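PDB 3MZK: protein transport protein SEC16 from Saccharomyces cerevisiae, which helps initiate assembly of the COPII coat that forms transport vesicles at the endoplasmic reticulum and selects cargo, and is also involved in autophagy. Local coordinates for residues K89-N94 with T98-W103; Q154-A159 with L170-S175; S384-L389 with I394-L399. All blocks are in the same frame, centred on the assembly; numbering follows the deposited sequence.

Contact 1: K89-N94 with T98-W103; sequences KSISEN and TDMTIW
Ser92 and Thr98 bring the two backbones to their closest approach, with their CA atoms 6.3 Å apart, where the end of helix 77-94 faces the chain entering helix 101-111. Ile91 is the central residue, and its two branches meet different partners. Ile91 CG2, anti to the backbone N, meets Met100 SD at 3.7 Å and Met100 CE at 3.8 Å. Thr98 CG2 approaches the same Ile91 CG2 more loosely, at 4.1 Å. The other branch ends in Ile91 CD1, which lies 3.7 Å from Trp103 CZ2. It meets the indole obliquely, nearest to NE1, CE2 and CZ2, and the two side chains cross at about a right angle. Met100 is bent at both middle torsions, chi2 -70° and chi3 -59°. Its sulfur therefore reaches Ser92 as well as Ile91, and Ser92 CB lies 4.2 Å from Met100 CG. Ser92 OG has a partner within its own helix, Ile88 O. With an alanine in place of Met100, the thioether would be gone and a gap would probably open beside Ile91 CG2 and Ser92 CB.

Met100 itself is the N-cap residue of helix 101-111. Just before it, Asp99 OD1 accepts from the backbone Thr101 N at 2.9 Å in an Asx turn. The same oxygen also accepts from the Thr101 hydroxyl, OG1 to Asp99 OD1 2.8 Å, so two bonds grip it. Asp99 OD2 forms a salt bridge with Lys253. The contact thus joins two successive helices across a short loop. Met100 and Trp103 extend it along helix 77-94, to Ile88 and to Met84 and Thr87 respectively. Trp103 also makes an edge-to-face contact with Trp335, while Thr101 and Ile102 turn to Thr299 of helix 294-303.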
ATOM      1  N   LYS B  89       5.014 -29.027 -32.958  1.00 75.11           N
ATOM      2  CA  LYS B  89       5.897 -29.272 -34.089  1.00 87.70           C
ATOM      3  C   LYS B  89       5.087 -29.704 -35.307  1.00 93.65           C
ATOM      4  O   LYS B  89       5.088 -29.030 -36.338  1.00 94.59           O
ATOM      5  CB  LYS B  89       6.940 -30.338 -33.744  1.00 77.64           C
ATOM      6  N   SER B  90       4.388 -30.826 -35.175  1.00 87.91           N
ATOM      7  CA  SER B  90       3.596 -31.373 -36.270  1.00 86.50           C
ATOM      8  C   SER B  90       2.626 -30.351 -36.851  1.00 91.35           C
ATOM      9  O   SER B  90       2.489 -30.243 -38.066  1.00 97.51           O
ATOM     10  CB  SER B  90       2.840 -32.621 -35.811  1.00 81.90           C
ATOM     11  OG  SER B  90       2.190 -32.396 -34.574  1.00 99.63           O
ATOM     12  N   ILE B  91       1.962 -29.598 -35.980  1.00 85.48           N
ATOM     13  CA  ILE B  91       0.958 -28.632 -36.415  1.00 81.73           C
ATOM     14  C   ILE B  91       1.542 -27.532 -37.289  1.00 84.87           C
ATOM     15  O   ILE B  91       1.077 -27.300 -38.405  1.00 93.19           O
ATOM     16  CB  ILE B  91       0.239 -27.984 -35.220  1.00 71.86           C
ATOM     17  CG1 ILE B  91      -0.751 -28.975 -34.604  1.00 69.98           C
ATOM     18  CG2 ILE B  91      -0.465 -26.702 -35.654  1.00 50.70           C
ATOM     19  CD1 ILE B  91      -1.568 -28.400 -33.478  1.00 72.15           C
ATOM     20  N   SER B  92       2.556 -26.851 -36.773  1.00 81.20           N
ATOM     21  CA  SER B  92       3.176 -25.746 -37.489  1.00 89.50           C
ATOM     22  C   SER B  92       3.885 -26.242 -38.744  1.00 93.29           C
ATOM     23  O   SER B  92       3.850 -25.597 -39.793  1.00 94.94           O
ATOM     24  CB  SER B  92       4.163 -25.019 -36.578  1.00 91.58           C
ATOM     25  OG  SER B  92       5.116 -25.926 -36.052  1.00 90.86           O
ATOM     26  N   GLU B  93       4.528 -27.397 -38.633  1.00 91.41           N
ATOM     27  CA  GLU B  93       5.267 -27.950 -39.755  1.00106.67           C
ATOM     28  C   GLU B  93       4.316 -28.285 -40.895  1.00104.65           C
ATOM     29  O   GLU B  93       4.566 -27.934 -42.047  1.00109.45           O
ATOM     30  CB  GLU B  93       6.047 -29.191 -39.324  1.00121.47           C
ATOM     31  CG  GLU B  93       7.267 -29.478 -40.175  1.00136.93           C
ATOM     32  CD  GLU B  93       8.535 -29.583 -39.352  1.00146.37           C
ATOM     33  OE1 GLU B  93       8.453 -30.013 -38.183  1.00142.33           O
ATOM     34  OE2 GLU B  93       9.614 -29.228 -39.872  1.00157.56           O
ATOM     35  N   ASN B  94       3.217 -28.952 -40.563  1.00108.13           N
ATOM     36  CA  ASN B  94       2.243 -29.376 -41.563  1.00123.06           C
ATOM     37  C   ASN B  94       1.362 -28.234 -42.059  1.00122.42           C
ATOM     38  O   ASN B  94       0.785 -28.307 -43.142  1.00127.24           O
ATOM     39  CB  ASN B  94       1.377 -30.512 -41.015  1.00131.46           C
ATOM     40  CG  ASN B  94       2.190 -31.742 -40.656  1.00136.44           C
ATOM     41  OD1 ASN B  94       3.416 -31.747 -40.771  1.00135.85           O
ATOM     42  ND2 ASN B  94       1.510 -32.792 -40.207  1.00139.15           N
ATOM     43  N   THR B  98      -0.747 -21.497 -39.535  1.00 95.11           N
ATOM     44  CA  THR B  98      -1.419 -21.528 -38.237  1.00 85.24           C
ATOM     45  C   THR B  98      -0.712 -20.686 -37.170  1.00 84.05           C
ATOM     46  O   THR B  98       0.473 -20.887 -36.882  1.00 84.63           O
ATOM     47  CB  THR B  98      -1.574 -22.973 -37.716  1.00 83.61           C
ATOM     48  OG1 THR B  98      -2.513 -23.684 -38.533  1.00 92.11           O
ATOM     49  CG2 THR B  98      -2.064 -22.967 -36.275  1.00 64.10           C
ATOM     50  N   ASP B  99      -1.454 -19.747 -36.584  1.00 74.58           N
ATOM     51  CA  ASP B  99      -0.938 -18.896 -35.516  1.00 60.25           C
ATOM     52  C   ASP B  99      -0.734 -19.708 -34.240  1.00 58.08           C
ATOM     53  O   ASP B  99      -1.686 -20.240 -33.673  1.00 56.36           O
ATOM     54  CB  ASP B  99      -1.892 -17.727 -35.260  1.00 36.76           C
ATOM     55  CG  ASP B  99      -1.309 -16.689 -34.312  1.00 71.55           C
ATOM     56  OD1 ASP B  99      -0.557 -17.068 -33.385  1.00 70.79           O
ATOM     57  OD2 ASP B  99      -1.606 -15.486 -34.491  1.00 83.01           O
ATOM     58  N   MET B 100       0.513 -19.796 -33.785  1.00 59.22           N
ATOM     59  CA  MET B 100       0.861 -20.686 -32.685  1.00 49.88           C
ATOM     60  C   MET B 100       1.067 -19.959 -31.360  1.00 50.13           C
ATOM     61  O   MET B 100       1.521 -20.560 -30.390  1.00 54.58           O
ATOM     62  CB  MET B 100       2.117 -21.476 -33.042  1.00 62.32           C
ATOM     63  CG  MET B 100       2.057 -22.146 -34.407  1.00 69.12           C
ATOM     64  SD  MET B 100       0.896 -23.517 -34.460  1.00 83.57           S
ATOM     65  CE  MET B 100       1.576 -24.584 -33.193  1.00 84.87           C
ATOM     66  N   THR B 101       0.728 -18.673 -31.321  1.00 36.73           N
ATOM     67  CA  THR B 101       0.871 -17.875 -30.112  1.00 45.97           C
ATOM     68  C   THR B 101       0.305 -18.573 -28.870  1.00 55.06           C
ATOM     69  O   THR B 101       1.030 -18.815 -27.902  1.00 61.16           O
ATOM     70  CB  THR B 101       0.197 -16.495 -30.262  1.00 61.35           C
ATOM     71  OG1 THR B 101       0.811 -15.768 -31.335  1.00 63.53           O
ATOM     72  CG2 THR B 101       0.319 -15.691 -28.968  1.00 55.13           C
ATOM     73  N   ILE B 102      -0.989 -18.886 -28.902  1.00 50.84           N
ATOM     74  CA  ILE B 102      -1.664 -19.510 -27.765  1.00 52.08           C
ATOM     75  C   ILE B 102      -1.055 -20.860 -27.396  1.00 52.86           C
ATOM     76  O   ILE B 102      -0.857 -21.164 -26.218  1.00 52.66           O
ATOM     77  CB  ILE B 102      -3.169 -19.694 -28.039  1.00 53.19           C
ATOM     78  CG1 ILE B 102      -3.861 -18.334 -28.119  1.00 48.69           C
ATOM     79  CG2 ILE B 102      -3.814 -20.556 -26.965  1.00 42.69           C
ATOM     80  CD1 ILE B 102      -5.263 -18.409 -28.659  1.00 48.67           C
ATOM     81  N   TRP B 103      -0.775 -21.673 -28.407  1.00 56.67           N
ATOM     82  CA  TRP B 103      -0.090 -22.938 -28.191  1.00 63.26           C
ATOM     83  C   TRP B 103       1.167 -22.721 -27.352  1.00 66.92           C
ATOM     84  O   TRP B 103       1.332 -23.310 -26.283  1.00 64.87           O
ATOM     85  CB  TRP B 103       0.300 -23.567 -29.530  1.00 70.09           C
ATOM     86  CG  TRP B 103      -0.788 -24.356 -30.186  1.00 78.69           C
ATOM     87  CD1 TRP B 103      -1.391 -24.091 -31.382  1.00 75.24           C
ATOM     88  CD2 TRP B 103      -1.398 -25.550 -29.686  1.00 77.26           C
ATOM     89  NE1 TRP B 103      -2.338 -25.047 -31.657  1.00 68.86           N
ATOM     90  CE2 TRP B 103      -2.363 -25.953 -30.630  1.00 63.85           C
ATOM     91  CE3 TRP B 103      -1.221 -26.316 -28.531  1.00 78.21           C
ATOM     92  CZ2 TRP B 103      -3.149 -27.088 -30.453  1.00 55.01           C
ATOM     93  CZ3 TRP B 103      -2.004 -27.443 -28.359  1.00 79.46           C
ATOM     94  CH2 TRP B 103      -2.954 -27.819 -29.316  1.00 69.27           C
TER

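Contact 2: Q154-A159 with L170-S175; sequences QMRVLA and LRLALS
Leu172 faces Arg156 and Val157, and all its close contacts across the pair run through one methyl, CD2. With CG anti to the backbone N (chi1 175°), the leucine reaches out from helix 166-175 to helix 151-162. Leu172 CD2 lies 3.7 Å from Arg156 CB, so the base of the arginine chain is its nearest neighbour. Farther along the same chain, Arg156 NE is 3.9 Å from Leu172 CD2. The methyl sits at the edge of the guanidinium, in its plane, rather than over a face. The arginine chain bends at chi3, 61°, and crosses the leucine at about a right angle. Val157 CG2 touches the same methyl, 4.1 Å from Leu172 CD2.

The polar end of Arg156 is used elsewhere: NH2 bonds to Leu133 O of the second subunit, while Phe137 of that subunit packs on the same residue. Between residues 154-159 and 170-175 the nearest CA atoms, those of Val157 and Leu172, are 7.5 Å apart. The two helices form a hairpin in the Sec23-binding domain of Sec16. On its other side, helix 166-175 sends Leu170 and Leu174 against helices 179-187 and 191-203. Helix 151-162 instead turns Met155, Leu158 and Ala159 to the second subunit.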
ATOM      1  N   GLN B 154       8.862  31.308 -14.603  1.00 64.37           N
ATOM      2  CA  GLN B 154       9.374  30.373 -13.614  1.00 65.82           C
ATOM      3  C   GLN B 154       9.052  30.851 -12.200  1.00 71.55           C
ATOM      4  O   GLN B 154       8.645  30.062 -11.351  1.00 81.96           O
ATOM      5  CB  GLN B 154      10.876  30.183 -13.796  1.00 64.91           C
ATOM      6  CG  GLN B 154      11.428  28.929 -13.160  1.00 77.87           C
ATOM      7  CD  GLN B 154      12.895  28.751 -13.459  1.00 91.01           C
ATOM      8  OE1 GLN B 154      13.500  29.577 -14.143  1.00 88.39           O
ATOM      9  NE2 GLN B 154      13.478  27.671 -12.953  1.00105.54           N
ATOM     10  N   MET B 155       9.228  32.147 -11.952  1.00 70.15           N
ATOM     11  CA  MET B 155       8.862  32.730 -10.662  1.00 69.62           C
ATOM     12  C   MET B 155       7.359  32.619 -10.395  1.00 62.66           C
ATOM     13  O   MET B 155       6.936  32.297  -9.285  1.00 58.24           O
ATOM     14  CB  MET B 155       9.302  34.193 -10.580  1.00 60.71           C
ATOM     15  CG  MET B 155      10.809  34.390 -10.587  1.00 74.43           C
ATOM     16  SD  MET B 155      11.291  36.111 -10.328  1.00104.13           S
ATOM     17  CE  MET B 155      10.311  36.929 -11.586  1.00 67.37           C
ATOM     18  N   ARG B 156       6.557  32.890 -11.419  1.00 57.00           N
ATOM     19  CA  ARG B 156       5.111  32.805 -11.295  1.00 67.93           C
ATOM     20  C   ARG B 156       4.678  31.413 -10.849  1.00 66.31           C
ATOM     21  O   ARG B 156       3.855  31.270  -9.945  1.00 64.75           O
ATOM     22  CB  ARG B 156       4.436  33.167 -12.620  1.00 83.94           C
ATOM     23  CG  ARG B 156       4.556  34.634 -12.996  1.00 91.43           C
ATOM     24  CD  ARG B 156       3.700  34.968 -14.212  1.00 98.84           C
ATOM     25  NE  ARG B 156       2.274  34.733 -13.979  1.00111.51           N
ATOM     26  CZ  ARG B 156       1.454  35.603 -13.392  1.00110.37           C
ATOM     27  NH1 ARG B 156       1.912  36.774 -12.964  1.00114.70           N
ATOM     28  NH2 ARG B 156       0.172  35.298 -13.228  1.00 89.51           N
ATOM     29  N   VAL B 157       5.238  30.393 -11.489  1.00 70.67           N
ATOM     30  CA  VAL B 157       4.922  29.010 -11.154  1.00 69.46           C
ATOM     31  C   VAL B 157       5.252  28.696  -9.699  1.00 66.47           C
ATOM     32  O   VAL B 157       4.467  28.057  -8.998  1.00 60.88           O
ATOM     33  CB  VAL B 157       5.673  28.027 -12.066  1.00 65.77           C
ATOM     34  CG1 VAL B 157       5.467  26.605 -11.588  1.00 61.73           C
ATOM     35  CG2 VAL B 157       5.201  28.182 -13.498  1.00 62.77           C
ATOM     36  N   LEU B 158       6.415  29.146  -9.243  1.00 61.23           N
ATOM     37  CA  LEU B 158       6.804  28.920  -7.859  1.00 68.10           C
ATOM     38  C   LEU B 158       5.821  29.598  -6.918  1.00 76.10           C
ATOM     39  O   LEU B 158       5.311  28.970  -5.990  1.00 89.24           O
ATOM     40  CB  LEU B 158       8.228  29.407  -7.595  1.00 69.14           C
ATOM     41  CG  LEU B 158       8.707  29.275  -6.147  1.00 73.76           C
ATOM     42  CD1 LEU B 158       8.346  27.913  -5.575  1.00 76.81           C
ATOM     43  CD2 LEU B 158      10.201  29.515  -6.051  1.00 64.02           C
ATOM     44  N   ALA B 159       5.552  30.877  -7.164  1.00 59.75           N
ATOM     45  CA  ALA B 159       4.583  31.621  -6.362  1.00 63.63           C
ATOM     46  C   ALA B 159       3.213  30.944  -6.365  1.00 56.56           C
ATOM     47  O   ALA B 159       2.547  30.875  -5.341  1.00 58.86           O
ATOM     48  CB  ALA B 159       4.476  33.059  -6.849  1.00 60.40           C
ATOM     49  N   LEU B 170      -0.423  24.852 -13.622  1.00 75.41           N
ATOM     50  CA  LEU B 170      -0.455  24.001 -14.805  1.00 67.40           C
ATOM     51  C   LEU B 170      -0.901  24.769 -16.044  1.00 74.91           C
ATOM     52  O   LEU B 170      -0.313  24.630 -17.118  1.00 68.70           O
ATOM     53  CB  LEU B 170      -1.377  22.807 -14.576  1.00 55.68           C
ATOM     54  CG  LEU B 170      -1.513  21.845 -15.757  1.00 59.15           C
ATOM     55  CD1 LEU B 170      -0.155  21.291 -16.143  1.00 66.63           C
ATOM     56  CD2 LEU B 170      -2.485  20.719 -15.427  1.00 54.93           C
ATOM     57  N   ARG B 171      -1.948  25.575 -15.890  1.00 75.42           N
ATOM     58  CA  ARG B 171      -2.468  26.361 -17.001  1.00 79.95           C
ATOM     59  C   ARG B 171      -1.372  27.234 -17.592  1.00 70.13           C
ATOM     60  O   ARG B 171      -1.262  27.377 -18.809  1.00 80.00           O
ATOM     61  CB  ARG B 171      -3.661  27.215 -16.561  1.00 88.60           C
ATOM     62  CG  ARG B 171      -3.838  28.495 -17.372  1.00105.68           C
ATOM     63  CD  ARG B 171      -5.289  28.977 -17.391  1.00125.38           C
ATOM     64  NE  ARG B 171      -5.867  29.085 -16.054  1.00130.11           N
ATOM     65  CZ  ARG B 171      -6.766  28.241 -15.555  1.00126.94           C
ATOM     66  NH1 ARG B 171      -7.201  27.220 -16.281  1.00114.90           N
ATOM     67  NH2 ARG B 171      -7.234  28.420 -14.326  1.00129.40           N
ATOM     68  N   LEU B 172      -0.549  27.806 -16.726  1.00 51.83           N
ATOM     69  CA  LEU B 172       0.518  28.679 -17.183  1.00 62.14           C
ATOM     70  C   LEU B 172       1.614  27.900 -17.912  1.00 67.50           C
ATOM     71  O   LEU B 172       2.134  28.352 -18.931  1.00 79.17           O
ATOM     72  CB  LEU B 172       1.103  29.471 -16.012  1.00 60.20           C
ATOM     73  CG  LEU B 172       2.315  30.332 -16.376  1.00 67.28           C
ATOM     74  CD1 LEU B 172       1.984  31.269 -17.530  1.00 57.34           C
ATOM     75  CD2 LEU B 172       2.817  31.107 -15.166  1.00 66.86           C
ATOM     76  N   ALA B 173       1.961  26.728 -17.389  1.00 56.87           N
ATOM     77  CA  ALA B 173       3.012  25.912 -17.988  1.00 46.77           C
ATOM     78  C   ALA B 173       2.598  25.395 -19.359  1.00 60.35           C
ATOM     79  O   ALA B 173       3.426  25.267 -20.261  1.00 57.06           O
ATOM     80  CB  ALA B 173       3.375  24.756 -17.074  1.00 38.89           C
ATOM     81  N   LEU B 174       1.313  25.097 -19.511  1.00 72.38           N
ATOM     82  CA  LEU B 174       0.798  24.600 -20.780  1.00 67.69           C
ATOM     83  C   LEU B 174       0.665  25.716 -21.817  1.00 74.15           C
ATOM     84  O   LEU B 174       0.883  25.494 -23.009  1.00 71.26           O
ATOM     85  CB  LEU B 174      -0.547  23.895 -20.583  1.00 69.00           C
ATOM     86  CG  LEU B 174      -0.538  22.558 -19.842  1.00 63.35           C
ATOM     87  CD1 LEU B 174      -1.954  22.003 -19.757  1.00 51.56           C
ATOM     88  CD2 LEU B 174       0.380  21.571 -20.532  1.00 56.54           C
ATOM     89  N   SER B 175       0.311  26.916 -21.362  1.00 58.31           N
ATOM     90  CA  SER B 175       0.109  28.036 -22.272  1.00 56.18           C
ATOM     91  C   SER B 175       1.436  28.555 -22.809  1.00 71.90           C
ATOM     92  O   SER B 175       1.472  29.291 -23.793  1.00 91.99           O
ATOM     93  CB  SER B 175      -0.668  29.165 -21.592  1.00 66.20           C
ATOM     94  OG  SER B 175       0.124  29.827 -20.623  1.00 67.16           O
TER

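Contact 3: S384-L389 with I394-L399; sequences SSVRKL and ILTINL
Leu399, which packs against Val386 and Leu389, donates its backbone N-H to Leu395 O, with Leu399 N to Leu395 O 2.9 Å, a regular bond of helix 394-409. That bond holds the turn whose side chains Thr396 and Leu399 face the end of helix 372-387. Thr396 meets Leu389 with both branches: Leu389 CB is 3.7 Å from Thr396 OG1 and 4.1 Å from Thr396 CG2. The threonine methyl is anti to the backbone N, while OG1 lies beside the backbone N (chi1 -53°), which leaves both branches facing Leu389 CB. The hydroxyl also bonds to Pro390 O in the link between the helices, so a buried polar group is satisfied next to an apolar neighbour. Val386 CG1 comes within 4.3 Å of Thr396 CG2. Val386 CG1 also lies 4.5 Å from Leu399 CB. The ends of the two leucines meet loosely, Leu389 CD1 lying 4.5 Å from Leu399 CD1.

Leu356 packs on Leu389, and Pro357 and Ile360 pack on Leu399, so helix 356-368 backs the contact. Ile394, Ile397 and Asn398 reach a chain of another protein. A buried, mainly apolar seam between consecutive helices is characteristic of an alpha-helical hairpin, here in the Sec23-binding domain of Sec16.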
ATOM      1  N   SER B 384     -16.212 -38.252 -10.075  1.00 76.28           N
ATOM      2  CA  SER B 384     -15.710 -37.757  -8.799  1.00 88.22           C
ATOM      3  C   SER B 384     -15.695 -36.235  -8.799  1.00 73.61           C
ATOM      4  O   SER B 384     -15.982 -35.594  -7.787  1.00 71.13           O
ATOM      5  CB  SER B 384     -14.304 -38.291  -8.532  1.00100.81           C
ATOM      6  OG  SER B 384     -13.409 -37.880  -9.550  1.00101.13           O
ATOM      7  N   SER B 385     -15.363 -35.666  -9.950  1.00 60.80           N
ATOM      8  CA  SER B 385     -15.329 -34.223 -10.114  1.00 63.87           C
ATOM      9  C   SER B 385     -16.701 -33.598  -9.836  1.00 73.31           C
ATOM     10  O   SER B 385     -16.797 -32.576  -9.155  1.00 71.77           O
ATOM     11  CB  SER B 385     -14.852 -33.877 -11.525  1.00 67.82           C
ATOM     12  OG  SER B 385     -14.446 -32.526 -11.624  1.00 66.96           O
ATOM     13  N   VAL B 386     -17.757 -34.222 -10.354  1.00 74.82           N
ATOM     14  CA  VAL B 386     -19.120 -33.711 -10.198  1.00 70.96           C
ATOM     15  C   VAL B 386     -19.706 -34.016  -8.821  1.00 72.49           C
ATOM     16  O   VAL B 386     -20.404 -33.184  -8.239  1.00 70.86           O
ATOM     17  CB  VAL B 386     -20.071 -34.280 -11.279  1.00 72.77           C
ATOM     18  CG1 VAL B 386     -21.492 -33.785 -11.057  1.00 71.23           C
ATOM     19  CG2 VAL B 386     -19.589 -33.908 -12.671  1.00 61.42           C
ATOM     20  N   ARG B 387     -19.429 -35.210  -8.306  1.00 75.24           N
ATOM     21  CA  ARG B 387     -19.936 -35.603  -6.994  1.00 80.14           C
ATOM     22  C   ARG B 387     -19.387 -34.709  -5.888  1.00 80.32           C
ATOM     23  O   ARG B 387     -19.908 -34.700  -4.773  1.00 83.54           O
ATOM     24  CB  ARG B 387     -19.644 -37.080  -6.705  1.00 86.06           C
ATOM     25  CG  ARG B 387     -20.607 -38.042  -7.403  1.00103.85           C
ATOM     26  CD  ARG B 387     -20.365 -39.495  -7.016  1.00114.13           C
ATOM     27  NE  ARG B 387     -19.173 -40.053  -7.652  1.00127.61           N
ATOM     28  CZ  ARG B 387     -17.962 -40.059  -7.102  1.00132.92           C
ATOM     29  NH1 ARG B 387     -17.775 -39.538  -5.897  1.00131.73           N
ATOM     30  NH2 ARG B 387     -16.937 -40.590  -7.756  1.00132.89           N
ATOM     31  N   LYS B 388     -18.342 -33.952  -6.206  1.00 78.70           N
ATOM     32  CA  LYS B 388     -17.771 -32.995  -5.264  1.00 82.18           C
ATOM     33  C   LYS B 388     -18.415 -31.623  -5.443  1.00 93.36           C
ATOM     34  O   LYS B 388     -17.806 -30.597  -5.149  1.00 96.36           O
ATOM     35  CB  LYS B 388     -16.253 -32.890  -5.444  1.00 72.68           C
ATOM     36  N   LEU B 389     -19.646 -31.608  -5.941  1.00 92.30           N
ATOM     37  CA  LEU B 389     -20.377 -30.361  -6.144  1.00 90.88           C
ATOM     38  C   LEU B 389     -21.665 -30.355  -5.329  1.00 91.13           C
ATOM     39  O   LEU B 389     -22.145 -31.409  -4.917  1.00101.68           O
ATOM     40  CB  LEU B 389     -20.700 -30.167  -7.629  1.00 90.07           C
ATOM     41  CG  LEU B 389     -19.605 -29.614  -8.546  1.00 83.68           C
ATOM     42  CD1 LEU B 389     -19.953 -29.838 -10.016  1.00 77.06           C
ATOM     43  CD2 LEU B 389     -19.379 -28.141  -8.270  1.00 79.84           C
ATOM     44  N   ILE B 394     -28.587 -26.518  -9.968  1.00 62.55           N
ATOM     45  CA  ILE B 394     -29.085 -26.892 -11.283  1.00 61.51           C
ATOM     46  C   ILE B 394     -27.972 -27.458 -12.154  1.00 57.03           C
ATOM     47  O   ILE B 394     -28.132 -28.517 -12.761  1.00 63.92           O
ATOM     48  CB  ILE B 394     -29.743 -25.720 -12.002  1.00 67.84           C
ATOM     49  CG1 ILE B 394     -31.121 -25.452 -11.407  1.00 88.02           C
ATOM     50  CG2 ILE B 394     -29.894 -26.032 -13.475  1.00 70.03           C
ATOM     51  CD1 ILE B 394     -31.841 -24.318 -12.074  1.00104.86           C
ATOM     52  N   LEU B 395     -26.847 -26.752 -12.209  1.00 51.89           N
ATOM     53  CA  LEU B 395     -25.693 -27.208 -12.974  1.00 57.22           C
ATOM     54  C   LEU B 395     -25.334 -28.638 -12.604  1.00 56.42           C
ATOM     55  O   LEU B 395     -25.153 -29.489 -13.476  1.00 60.31           O
ATOM     56  CB  LEU B 395     -24.492 -26.290 -12.744  1.00 67.95           C
ATOM     57  CG  LEU B 395     -24.364 -25.081 -13.673  1.00 87.42           C
ATOM     58  CD1 LEU B 395     -25.725 -24.462 -13.982  1.00 93.98           C
ATOM     59  CD2 LEU B 395     -23.422 -24.044 -13.081  1.00 88.05           C
ATOM     60  N   THR B 396     -25.242 -28.896 -11.305  1.00 41.79           N
ATOM     61  CA  THR B 396     -24.865 -30.212 -10.820  1.00 33.04           C
ATOM     62  C   THR B 396     -25.780 -31.294 -11.379  1.00 45.62           C
ATOM     63  O   THR B 396     -25.313 -32.321 -11.866  1.00 51.08           O
ATOM     64  CB  THR B 396     -24.912 -30.268  -9.290  1.00 48.42           C
ATOM     65  OG1 THR B 396     -24.126 -29.200  -8.745  1.00 55.64           O
ATOM     66  CG2 THR B 396     -24.381 -31.603  -8.785  1.00 48.28           C
ATOM     67  N   ILE B 397     -27.086 -31.044 -11.308  1.00 52.15           N
ATOM     68  CA  ILE B 397     -28.105 -32.011 -11.712  1.00 48.69           C
ATOM     69  C   ILE B 397     -28.055 -32.335 -13.199  1.00 46.32           C
ATOM     70  O   ILE B 397     -28.132 -33.498 -13.594  1.00 52.86           O
ATOM     71  CB  ILE B 397     -29.510 -31.502 -11.366  1.00 52.22           C
ATOM     72  CG1 ILE B 397     -29.620 -31.255  -9.859  1.00 51.54           C
ATOM     73  CG2 ILE B 397     -30.561 -32.489 -11.839  1.00 33.00           C
ATOM     74  CD1 ILE B 397     -30.758 -30.344  -9.470  1.00 43.68           C
ATOM     75  N   ASN B 398     -27.934 -31.296 -14.014  1.00 41.42           N
ATOM     76  CA  ASN B 398     -27.773 -31.451 -15.454  1.00 34.86           C
ATOM     77  C   ASN B 398     -26.501 -32.191 -15.857  1.00 46.72           C
ATOM     78  O   ASN B 398     -26.553 -33.130 -16.654  1.00 55.17           O
ATOM     79  CB  ASN B 398     -27.820 -30.088 -16.139  1.00 27.66           C
ATOM     80  CG  ASN B 398     -29.203 -29.487 -16.124  1.00 35.71           C
ATOM     81  OD1 ASN B 398     -30.193 -30.205 -16.181  1.00 50.33           O
ATOM     82  ND2 ASN B 398     -29.283 -28.166 -16.037  1.00 36.14           N
ATOM     83  N   LEU B 399     -25.363 -31.769 -15.308  1.00 46.48           N
ATOM     84  CA  LEU B 399     -24.089 -32.436 -15.588  1.00 55.35           C
ATOM     85  C   LEU B 399     -24.154 -33.921 -15.251  1.00 49.00           C
ATOM     86  O   LEU B 399     -23.588 -34.753 -15.955  1.00 40.27           O
ATOM     87  CB  LEU B 399     -22.940 -31.788 -14.812  1.00 48.12           C
ATOM     88  CG  LEU B 399     -22.483 -30.404 -15.263  1.00 44.80           C
ATOM     89  CD1 LEU B 399     -21.582 -29.775 -14.209  1.00 42.40           C
ATOM     90  CD2 LEU B 399     -21.785 -30.487 -16.604  1.00 32.74           C
TER

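The three contacts follow in series along the chain, and each joins two consecutive helices. Contact 1 lies in the mid-region of Sec16. Contacts 2 and 3 both belong to the Sec23-binding domain, yet their centres are about 66 Å apart, on opposite sides of the chain's centre. Contact 1 is about 57 Å from contact 2 and 35 Å from contact 3, centre to centre, and none touches another. Contacts between consecutive helices and their linkers thus recur along an elongated helical body, consistent with an ACE1-type coat element. Contact 2 borders the second subunit, contact 3 a chain of another protein, while contact 1 is internal to its chain.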